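Local coordinates for 2-Cys peroxiredoxin (Plasmodium yoelii, PDB 2H01), which probably reduces hydrogen peroxide and organic hydroperoxides to water and alcohols as a thiol-dependent, thioredoxin-linked peroxidase, at residues E12-F20 with K76-K84; A53-R64 with V147-Q158. All blocks are in the same frame, centred on the assembly; numbering follows the deposited sequence.

Interaction 1 of 2, residues E12-F20 with K76-K84; sequences EAVFGDNTF and KFTHLAWKK
Strand 12-14 and helix 76-83 run parallel, their axes 6° apart and 7.9 Å at closest approach, so Glu12 lies by Lys76, Val14 by His79 and the turn that follows by Lys83. At the first end Lys76 NZ reaches Glu12 OE2 at 3.2 Å, on the anti side of the carboxylate, in a salt bridge. The lysine's methylenes do apolar work: CD sits over the centre of the Phe20 ring, 3.7 Å from its centroid, a CH-pi contact. The same ring turns its edge to the face of Phe77 in an offset T-shaped pair, planes at 81°, while its CZ meets Leu80 CD2 at 3.5 Å. Val14, compact and apolar, turns toward the helix, CG2 3.7 Å from His79 CB. The far end is polar. Lys83, bent at chi3, brings NZ 2.7 Å from Phe15 O, tilted 30° from the carbonyl plane; NZ also donates to a water 2.7 Å away, itself 3.1 Å from Val14 O, and Ile95 O is a further acceptor. A lysine suits this turn because its ammonium can serve several carbonyls. The arrangement is a beta-hairpin, strands 10-14 and 20-24, flanked by a helix of the peroxiredoxin's thioredoxin-like fold.

Interaction 2 of 2, residues A53-R64 with V147-Q158; sequences ALDKALDSFKER and VDEILRLIDALQ
Phe61 and Leu151 meet at the middle of this helix pair: Leu151 CD2 lies over one face of the phenyl ring, offset toward its rim and 3.8 Å from the centroid. Ile150 CG2 comes to the ring's edge in its plane, and Ile154 CD1 approaches Phe61 CE2 at 3.7 Å; three branched side chains, two neighbours and one a turn further on, gather round the ring. Toward the start of both segments, small Ala53 and Ala57 let the backbones come close. Val147 puts CG1 against Ala57 CB and CG2 against Leu54 CD2, the latter pair tight at 3.4 Å. At the other end the contact turns polar. Arg64 NE gives its N-H to the syn side of Asp155 OD2 at 2.8 Å, nearly in the guanidinium plane, within a salt bridge; guanidinium and carboxylate planes stand 35° apart. Helices 58-63 and 147-158 run nearly parallel, 7° apart, and pack together against the central sheet of the thioredoxin-like fold: Phe61 also rests on Val66 and Leu68, Ile150 on Phe124, and Ile154 on Val66 and Leu126. Arg64 NH1 also donates to Ser60 O at 2.8 Å, and the two bonds together limit the rotation of the guanidinium. The extended chain spans the distance to Asp155. One turn beyond that aspartate, Gln158 NE2 donates to Arg64 O at 2.9 Å, in the carbonyl plane and fairly straight at 166°.

The two contacts do not touch: their centres are 23 Å apart and their nearest atoms about 8 Å. Along the chain the segments alternate, 12-20, 53-64, 76-84, 147-158, so the two contacts interlock. Both join elements around the same mixed sheet. Interaction 1 sets helix 76-83 beside the hairpin whose strand 10-14 pairs with 98-101; interaction 2 places helices 49-56, 58-63 and 147-163 on strands 33-38, 66-72 and 119-127. Strand 66-72, paired with 98-101, links the two regions, so each contact sets helices against a different part of one sheet. Interaction 2 is nearer the predicted peroxidatic Cys47, whose side chain is about 9 Å from that of Ala53, whereas interaction 1 lies away from it.

Interaction 1 of 2, residues E12-F20 with K76-K84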
loop_
_atom_site.group_PDB
_atom_site.type_symbol
_atom_site.label_atom_id
_atom_site.label_comp_id
_atom_site.label_asym_id
_atom_site.label_seq_id
_atom_site.Cartn_x
_atom_site.Cartn_y
_atom_site.Cartn_z
ATOM N N GLU A 12 2.342 14.587 0.148
ATOM C CA GLU A 12 3.499 14.898 0.980
ATOM C C GLU A 12 3.876 13.544 1.575
ATOM O O GLU A 12 3.016 12.672 1.713
ATOM C CB GLU A 12 3.135 15.874 2.112
ATOM C CG GLU A 12 2.810 17.307 1.680
ATOM C CD GLU A 12 3.955 17.981 0.926
ATOM O OE1 GLU A 12 4.233 17.573 -0.220
ATOM O OE2 GLU A 12 4.579 18.917 1.478
ATOM N N ALA A 13 5.137 13.365 1.939
ATOM C CA ALA A 13 5.554 12.078 2.468
ATOM C C ALA A 13 6.716 12.123 3.441
ATOM O O ALA A 13 7.538 13.037 3.416
ATOM C CB ALA A 13 5.906 11.144 1.313
ATOM N N VAL A 14 6.678 11.198 4.384
ATOM C CA VAL A 14 7.808 10.903 5.224
ATOM C C VAL A 14 8.471 9.628 4.801
ATOM O O VAL A 14 7.860 8.567 4.798
ATOM C CB VAL A 14 7.412 10.718 6.649
ATOM C CG1 VAL A 14 8.632 10.725 7.516
ATOM C CG2 VAL A 14 6.446 11.756 7.053
ATOM N N PHE A 15 9.742 9.735 4.462
ATOM C CA PHE A 15 10.487 8.558 4.031
ATOM C C PHE A 15 11.072 7.756 5.189
ATOM O O PHE A 15 10.942 8.137 6.352
ATOM C CB PHE A 15 11.604 8.987 3.075
ATOM C CG PHE A 15 11.110 9.683 1.833
ATOM C CD1 PHE A 15 10.270 9.026 0.937
ATOM C CD2 PHE A 15 11.495 10.989 1.550
ATOM C CE1 PHE A 15 9.825 9.659 -0.228
ATOM C CE2 PHE A 15 11.052 11.633 0.386
ATOM C CZ PHE A 15 10.217 10.965 -0.505
ATOM N N GLY A 16 11.708 6.642 4.866
ATOM C CA GLY A 16 12.572 5.967 5.811
ATOM C C GLY A 16 13.593 6.893 6.426
ATOM O O GLY A 16 13.688 7.000 7.630
ATOM N N ASP A 17 14.363 7.550 5.577
ATOM C CA ASP A 17 15.105 8.749 5.942
ATOM C C ASP A 17 14.552 9.506 7.151
ATOM O O ASP A 17 15.305 10.098 7.906
ATOM C CB ASP A 17 15.226 9.700 4.748
ATOM C CG ASP A 17 16.205 9.213 3.704
ATOM O OD1 ASP A 17 17.417 9.388 3.892
ATOM O OD2 ASP A 17 15.858 8.655 2.649
ATOM N N ASN A 18 13.238 9.485 7.342
ATOM C CA ASN A 18 12.564 10.481 8.176
ATOM C C ASN A 18 12.704 11.866 7.586
ATOM O O ASN A 18 12.606 12.859 8.276
ATOM C CB ASN A 18 13.124 10.490 9.594
ATOM C CG ASN A 18 12.554 9.401 10.459
ATOM O OD1 ASN A 18 11.656 8.681 10.071
ATOM N ND2 ASN A 18 13.079 9.288 11.653
ATOM N N THR A 19 12.947 11.866 6.279
ATOM C CA THR A 19 13.013 13.020 5.378
ATOM C C THR A 19 11.603 13.346 4.953
ATOM O O THR A 19 10.801 12.445 4.794
ATOM C CB THR A 19 13.782 12.564 4.100
ATOM O OG1 THR A 19 15.185 12.509 4.355
ATOM C CG2 THR A 19 13.662 13.540 2.987
ATOM N N PHE A 20 11.284 14.616 4.741
ATOM C CA PHE A 20 9.985 14.904 4.147
ATOM C C PHE A 20 10.203 14.960 2.664
ATOM O O PHE A 20 11.338 15.109 2.204
ATOM C CB PHE A 20 9.419 16.247 4.605
ATOM C CG PHE A 20 8.905 16.243 6.011
ATOM C CD1 PHE A 20 8.351 15.089 6.560
ATOM C CD2 PHE A 20 8.947 17.402 6.781
ATOM C CE1 PHE A 20 7.847 15.092 7.859
ATOM C CE2 PHE A 20 8.443 17.414 8.078
ATOM C CZ PHE A 20 7.895 16.263 8.619
ATOM N N LYS A 76 1.903 14.867 7.420
ATOM C CA LYS A 76 3.259 14.335 7.402
ATOM C C LYS A 76 3.947 14.595 8.737
ATOM O O LYS A 76 4.800 13.816 9.166
ATOM C CB LYS A 76 4.085 14.944 6.259
ATOM C CG LYS A 76 4.248 16.460 6.264
ATOM C CD LYS A 76 5.358 16.843 5.274
ATOM C CE LYS A 76 5.690 18.333 5.273
ATOM N NZ LYS A 76 4.605 19.137 4.654
ATOM N N PHE A 77 3.568 15.685 9.397
ATOM C CA PHE A 77 4.147 16.019 10.690
ATOM C C PHE A 77 3.757 14.980 11.735
ATOM O O PHE A 77 4.576 14.593 12.566
ATOM C CB PHE A 77 3.693 17.407 11.119
ATOM C CG PHE A 77 4.163 18.490 10.203
ATOM C CD1 PHE A 77 5.487 18.907 10.229
ATOM C CD2 PHE A 77 3.295 19.076 9.298
ATOM C CE1 PHE A 77 5.944 19.895 9.368
ATOM C CE2 PHE A 77 3.742 20.068 8.429
ATOM C CZ PHE A 77 5.072 20.479 8.464
ATOM N N THR A 78 2.521 14.513 11.738
ATOM C CA THR A 78 2.209 13.477 12.698
ATOM C C THR A 78 2.722 12.083 12.384
ATOM O O THR A 78 2.949 11.298 13.290
ATOM C CB THR A 78 0.776 13.499 13.232
ATOM O OG1 THR A 78 0.020 14.497 12.564
ATOM C CG2 THR A 78 0.068 12.233 12.920
ATOM N N HIS A 79 2.957 11.804 11.105
ATOM C CA HIS A 79 3.631 10.552 10.754
ATOM C C HIS A 79 5.031 10.575 11.364
ATOM O O HIS A 79 5.463 9.625 12.010
ATOM C CB HIS A 79 3.790 10.399 9.230
ATOM C CG HIS A 79 2.537 10.020 8.507
ATOM N ND1 HIS A 79 1.426 9.516 9.146
ATOM C CD2 HIS A 79 2.239 10.025 7.187
ATOM C CE1 HIS A 79 0.498 9.228 8.253
ATOM N NE2 HIS A 79 0.968 9.526 7.055
ATOM N N LEU A 80 5.747 11.667 11.134
ATOM C CA LEU A 80 7.104 11.806 11.657
ATOM C C LEU A 80 7.128 11.605 13.172
ATOM O O LEU A 80 7.923 10.817 13.694
ATOM C CB LEU A 80 7.668 13.185 11.309
ATOM C CG LEU A 80 9.061 13.479 11.867
ATOM C CD1 LEU A 80 10.040 12.413 11.358
ATOM C CD2 LEU A 80 9.511 14.883 11.448
ATOM N N ALA A 81 6.245 12.320 13.867
ATOM C CA ALA A 81 6.148 12.226 15.314
ATOM C C ALA A 81 5.803 10.806 15.752
ATOM O O ALA A 81 6.208 10.371 16.831
ATOM C CB ALA A 81 5.091 13.204 15.834
ATOM N N TRP A 82 5.056 10.085 14.919
ATOM C CA TRP A 82 4.668 8.716 15.250
ATOM C C TRP A 82 5.839 7.757 15.048
ATOM O O TRP A 82 5.940 6.741 15.730
ATOM C CB TRP A 82 3.483 8.276 14.395
ATOM C CG TRP A 82 2.746 7.093 14.929
ATOM C CD1 TRP A 82 2.630 6.724 16.233
ATOM C CD2 TRP A 82 1.907 6.202 14.185
ATOM N NE1 TRP A 82 1.763 5.663 16.357
ATOM C CE2 TRP A 82 1.303 5.323 15.113
ATOM C CE3 TRP A 82 1.601 6.066 12.824
ATOM C CZ2 TRP A 82 0.408 4.321 14.726
ATOM C CZ3 TRP A 82 0.714 5.073 12.436
ATOM C CH2 TRP A 82 0.124 4.211 13.386
ATOM N N LYS A 83 6.715 8.083 14.102
ATOM C CA LYS A 83 7.887 7.259 13.845
ATOM C C LYS A 83 8.904 7.482 14.968
ATOM O O LYS A 83 9.673 6.583 15.304
ATOM C CB LYS A 83 8.526 7.615 12.493
ATOM C CG LYS A 83 7.697 7.223 11.273
ATOM C CD LYS A 83 8.457 7.457 9.977
ATOM C CE LYS A 83 9.720 6.612 9.920
ATOM N NZ LYS A 83 10.420 6.705 8.614
ATOM N N LYS A 84 8.908 8.686 15.540
ATOM C CA LYS A 84 9.832 9.003 16.627
ATOM C C LYS A 84 9.319 8.508 17.973
ATOM O O LYS A 84 9.907 8.807 19.014
ATOM C CB LYS A 84 10.084 10.508 16.698
ATOM C CG LYS A 84 11.020 11.003 15.624
ATOM C CD LYS A 84 11.149 12.502 15.667
ATOM C CE LYS A 84 12.142 12.968 14.627
ATOM N NZ LYS A 84 12.004 14.439 14.398
HETATM O O HOH W 1 8.395 6.393 6.880
#

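Interaction 2 of 2, residues A53-R64 with V147-Q158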
loop_
_atom_site.group_PDB
_atom_site.type_symbol
_atom_site.label_atom_id
_atom_site.label_comp_id
_atom_site.label_asym_id
_atom_site.label_seq_id
_atom_site.Cartn_x
_atom_site.Cartn_y
_atom_site.Cartn_z
ATOM N N ALA A 53 3.770 -5.348 10.424
ATOM C CA ALA A 53 3.870 -6.615 9.696
ATOM C C ALA A 53 4.499 -6.390 8.314
ATOM O O ALA A 53 5.312 -7.192 7.865
ATOM C CB ALA A 53 2.501 -7.243 9.545
ATOM N N LEU A 54 4.119 -5.303 7.643
ATOM C CA LEU A 54 4.669 -5.013 6.323
ATOM C C LEU A 54 6.133 -4.588 6.391
ATOM O O LEU A 54 6.969 -5.101 5.637
ATOM C CB LEU A 54 3.857 -3.917 5.619
ATOM C CG LEU A 54 2.409 -4.257 5.267
ATOM C CD1 LEU A 54 1.731 -3.032 4.681
ATOM C CD2 LEU A 54 2.367 -5.424 4.280
ATOM N N ASP A 55 6.445 -3.655 7.291
ATOM C CA ASP A 55 7.819 -3.179 7.412
ATOM C C ASP A 55 8.772 -4.306 7.792
ATOM O O ASP A 55 9.928 -4.327 7.357
ATOM C CB ASP A 55 7.940 -2.062 8.445
ATOM C CG ASP A 55 9.303 -1.392 8.397
ATOM O OD1 ASP A 55 9.618 -0.760 7.364
ATOM O OD2 ASP A 55 10.069 -1.505 9.374
ATOM N N LYS A 56 8.289 -5.231 8.617
ATOM C CA LYS A 56 9.115 -6.361 9.022
ATOM C C LYS A 56 9.392 -7.257 7.816
ATOM O O LYS A 56 10.350 -8.010 7.809
ATOM C CB LYS A 56 8.429 -7.168 10.127
ATOM C CG LYS A 56 8.827 -6.738 11.534
ATOM C CD LYS A 56 7.967 -7.469 12.563
ATOM C CE LYS A 56 8.285 -7.019 13.979
ATOM N NZ LYS A 56 7.236 -7.489 14.929
ATOM N N ALA A 57 8.550 -7.165 6.793
ATOM C CA ALA A 57 8.729 -7.973 5.593
ATOM C C ALA A 57 9.259 -7.137 4.418
ATOM O O ALA A 57 9.261 -7.591 3.281
ATOM C CB ALA A 57 7.414 -8.619 5.218
ATOM N N LEU A 58 9.720 -5.925 4.696
ATOM C CA LEU A 58 10.213 -5.055 3.638
ATOM C C LEU A 58 11.123 -5.740 2.627
ATOM O O LEU A 58 10.896 -5.644 1.422
ATOM C CB LEU A 58 10.947 -3.848 4.219
ATOM C CG LEU A 58 11.367 -2.813 3.169
ATOM C CD1 LEU A 58 10.132 -2.261 2.459
ATOM C CD2 LEU A 58 12.133 -1.690 3.839
ATOM N N ASP A 59 12.156 -6.425 3.100
ATOM C CA ASP A 59 13.068 -7.090 2.177
ATOM C C ASP A 59 12.372 -7.995 1.164
ATOM O O ASP A 59 12.772 -8.036 0.002
ATOM C CB ASP A 59 14.130 -7.878 2.943
ATOM C CG ASP A 59 15.184 -6.974 3.563
ATOM O OD1 ASP A 59 15.571 -5.984 2.897
ATOM O OD2 ASP A 59 15.629 -7.257 4.700
ATOM N N SER A 60 11.344 -8.719 1.595
ATOM C CA SER A 60 10.594 -9.585 0.684
ATOM C C SER A 60 9.996 -8.750 -0.453
ATOM O O SER A 60 9.926 -9.206 -1.600
ATOM C CB SER A 60 9.467 -10.314 1.425
ATOM O OG SER A 60 9.965 -11.361 2.233
ATOM N N PHE A 61 9.556 -7.531 -0.131
ATOM C CA PHE A 61 8.980 -6.628 -1.137
ATOM C C PHE A 61 10.037 -6.059 -2.075
ATOM O O PHE A 61 9.828 -5.998 -3.285
ATOM C CB PHE A 61 8.215 -5.478 -0.475
ATOM C CG PHE A 61 6.910 -5.896 0.123
ATOM C CD1 PHE A 61 6.797 -6.136 1.483
ATOM C CD2 PHE A 61 5.811 -6.140 -0.692
ATOM C CE1 PHE A 61 5.611 -6.622 2.024
ATOM C CE2 PHE A 61 4.620 -6.628 -0.161
ATOM C CZ PHE A 61 4.520 -6.872 1.200
ATOM N N LYS A 62 11.176 -5.654 -1.528
ATOM C CA LYS A 62 12.236 -5.116 -2.370
ATOM C C LYS A 62 12.722 -6.181 -3.356
ATOM O O LYS A 62 12.973 -5.890 -4.522
ATOM C CB LYS A 62 13.420 -4.625 -1.518
ATOM C CG LYS A 62 13.147 -3.343 -0.753
ATOM C CD LYS A 62 14.366 -2.861 0.039
ATOM C CE LYS A 62 14.032 -1.580 0.817
ATOM N NZ LYS A 62 15.166 -1.102 1.655
ATOM N N GLU A 63 12.854 -7.415 -2.873
ATOM C CA GLU A 63 13.319 -8.528 -3.701
ATOM C C GLU A 63 12.409 -8.751 -4.895
ATOM O O GLU A 63 12.851 -9.230 -5.942
ATOM C CB GLU A 63 13.399 -9.817 -2.867
ATOM C CG GLU A 63 14.493 -9.795 -1.811
ATOM C CD GLU A 63 14.332 -10.867 -0.743
ATOM O OE1 GLU A 63 13.294 -11.569 -0.733
ATOM O OE2 GLU A 63 15.245 -10.993 0.104
ATOM N N ARG A 64 11.135 -8.400 -4.739
ATOM C CA ARG A 64 10.163 -8.584 -5.814
ATOM C C ARG A 64 9.898 -7.273 -6.516
ATOM O O ARG A 64 8.936 -7.140 -7.279
ATOM C CB ARG A 64 8.863 -9.179 -5.250
ATOM C CG ARG A 64 9.097 -10.516 -4.540
ATOM C CD ARG A 64 7.836 -11.073 -3.898
ATOM N NE ARG A 64 8.027 -12.468 -3.491
ATOM C CZ ARG A 64 8.762 -12.872 -2.452
ATOM N NH1 ARG A 64 9.390 -11.995 -1.681
ATOM N NH2 ARG A 64 8.880 -14.168 -2.193
ATOM N N VAL A 147 0.149 -10.487 5.200
ATOM C CA VAL A 147 1.346 -10.160 4.452
ATOM C C VAL A 147 1.752 -11.304 3.529
ATOM O O VAL A 147 2.211 -11.089 2.426
ATOM C CB VAL A 147 2.525 -9.796 5.357
ATOM C CG1 VAL A 147 3.815 -9.861 4.594
ATOM C CG2 VAL A 147 2.357 -8.428 5.911
ATOM N N ASP A 148 1.574 -12.524 3.992
ATOM C CA ASP A 148 2.030 -13.633 3.222
ATOM C C ASP A 148 1.151 -13.945 2.015
ATOM O O ASP A 148 1.672 -14.293 0.965
ATOM C CB ASP A 148 2.311 -14.839 4.101
ATOM C CG ASP A 148 3.593 -14.685 4.907
ATOM O OD1 ASP A 148 3.531 -14.759 6.146
ATOM O OD2 ASP A 148 4.712 -14.487 4.393
ATOM N N GLU A 149 -0.166 -13.795 2.150
ATOM C CA GLU A 149 -1.059 -13.765 0.992
ATOM C C GLU A 149 -0.702 -12.692 -0.030
ATOM O O GLU A 149 -0.735 -12.942 -1.226
ATOM C CB GLU A 149 -2.521 -13.605 1.395
ATOM C CG GLU A 149 -2.992 -14.543 2.473
ATOM C CD GLU A 149 -2.713 -15.992 2.154
ATOM O OE1 GLU A 149 -2.428 -16.752 3.101
ATOM O OE2 GLU A 149 -2.782 -16.365 0.973
ATOM N N ILE A 150 -0.378 -11.503 0.462
ATOM C CA ILE A 150 -0.006 -10.401 -0.394
ATOM C C ILE A 150 1.200 -10.733 -1.275
ATOM O O ILE A 150 1.145 -10.586 -2.477
ATOM C CB ILE A 150 0.239 -9.146 0.419
ATOM C CG1 ILE A 150 -1.079 -8.572 0.902
ATOM C CG2 ILE A 150 0.956 -8.102 -0.398
ATOM C CD1 ILE A 150 -0.931 -7.557 1.994
ATOM N N LEU A 151 2.268 -11.203 -0.647
ATOM C CA LEU A 151 3.484 -11.627 -1.342
ATOM C C LEU A 151 3.223 -12.751 -2.334
ATOM O O LEU A 151 3.894 -12.863 -3.355
ATOM C CB LEU A 151 4.525 -12.068 -0.324
ATOM C CG LEU A 151 5.009 -10.907 0.529
ATOM C CD1 LEU A 151 5.714 -11.414 1.792
ATOM C CD2 LEU A 151 5.930 -10.049 -0.340
ATOM N N ARG A 152 2.232 -13.566 -2.011
ATOM C CA ARG A 152 1.790 -14.691 -2.820
ATOM C C ARG A 152 1.078 -14.191 -4.085
ATOM O O ARG A 152 1.224 -14.777 -5.157
ATOM C CB ARG A 152 0.825 -15.521 -1.980
ATOM C CG ARG A 152 0.614 -16.945 -2.398
ATOM C CD ARG A 152 0.486 -17.741 -1.108
ATOM N NE ARG A 152 1.688 -17.517 -0.309
ATOM C CZ ARG A 152 1.723 -17.434 1.019
ATOM N NH1 ARG A 152 0.608 -17.566 1.738
ATOM N NH2 ARG A 152 2.881 -17.175 1.628
ATOM N N LEU A 153 0.285 -13.131 -3.946
ATOM C CA LEU A 153 -0.444 -12.556 -5.081
ATOM C C LEU A 153 0.564 -11.890 -6.011
ATOM O O LEU A 153 0.474 -12.000 -7.234
ATOM C CB LEU A 153 -1.477 -11.526 -4.601
ATOM C CG LEU A 153 -2.638 -12.164 -3.832
ATOM C CD1 LEU A 153 -3.564 -11.092 -3.272
ATOM C CD2 LEU A 153 -3.393 -13.126 -4.770
ATOM N N ILE A 154 1.448 -11.072 -5.469
ATOM C CA ILE A 154 2.651 -10.657 -6.180
ATOM C C ILE A 154 3.406 -11.860 -6.739
ATOM O O ILE A 154 3.775 -11.908 -7.897
ATOM C CB ILE A 154 3.572 -9.840 -5.253
ATOM C CG1 ILE A 154 2.771 -8.760 -4.523
ATOM C CG2 ILE A 154 4.712 -9.221 -6.046
ATOM C CD1 ILE A 154 3.520 -8.113 -3.380
ATOM N N ASP A 155 3.642 -12.742 -6.381
ATOM C CA ASP A 155 4.335 -13.796 -7.124
ATOM C C ASP A 155 3.458 -14.292 -8.261
ATOM O O ASP A 155 3.930 -14.503 -9.375
ATOM C CB ASP A 155 4.707 -14.978 -6.213
ATOM C CG ASP A 155 5.869 -14.666 -5.294
ATOM O OD1 ASP A 155 6.055 -15.388 -4.293
ATOM O OD2 ASP A 155 6.611 -13.698 -5.568
ATOM N N ALA A 156 2.174 -14.481 -7.978
ATOM C CA ALA A 156 1.254 -14.941 -9.007
ATOM C C ALA A 156 1.153 -13.869 -10.106
ATOM O O ALA A 156 1.185 -14.184 -11.305
ATOM C CB ALA A 156 -0.128 -15.219 -8.399
ATOM N N LEU A 157 1.029 -12.608 -9.702
ATOM C CA LEU A 157 0.932 -11.538 -10.690
ATOM C C LEU A 157 2.158 -11.579 -11.612
ATOM O O LEU A 157 2.018 -11.655 -12.835
ATOM C CB LEU A 157 0.837 -10.164 -10.010
ATOM C CG LEU A 157 0.953 -8.920 -10.912
ATOM C CD1 LEU A 157 -0.151 -8.928 -11.987
ATOM C CD2 LEU A 157 0.828 -7.647 -10.049
ATOM N N GLN A 158 3.350 -11.551 -11.021
ATOM C CA GLN A 158 4.563 -11.572 -11.818
ATOM C C GLN A 158 4.690 -12.844 -12.652
ATOM O O GLN A 158 5.264 -12.806 -13.733
ATOM C CB GLN A 158 5.788 -11.349 -10.921
ATOM C CG GLN A 158 5.636 -10.045 -10.121
ATOM C CD GLN A 158 6.851 -9.663 -9.301
ATOM O OE1 GLN A 158 7.640 -10.511 -8.894
ATOM N NE2 GLN A 158 6.990 -8.366 -9.035
#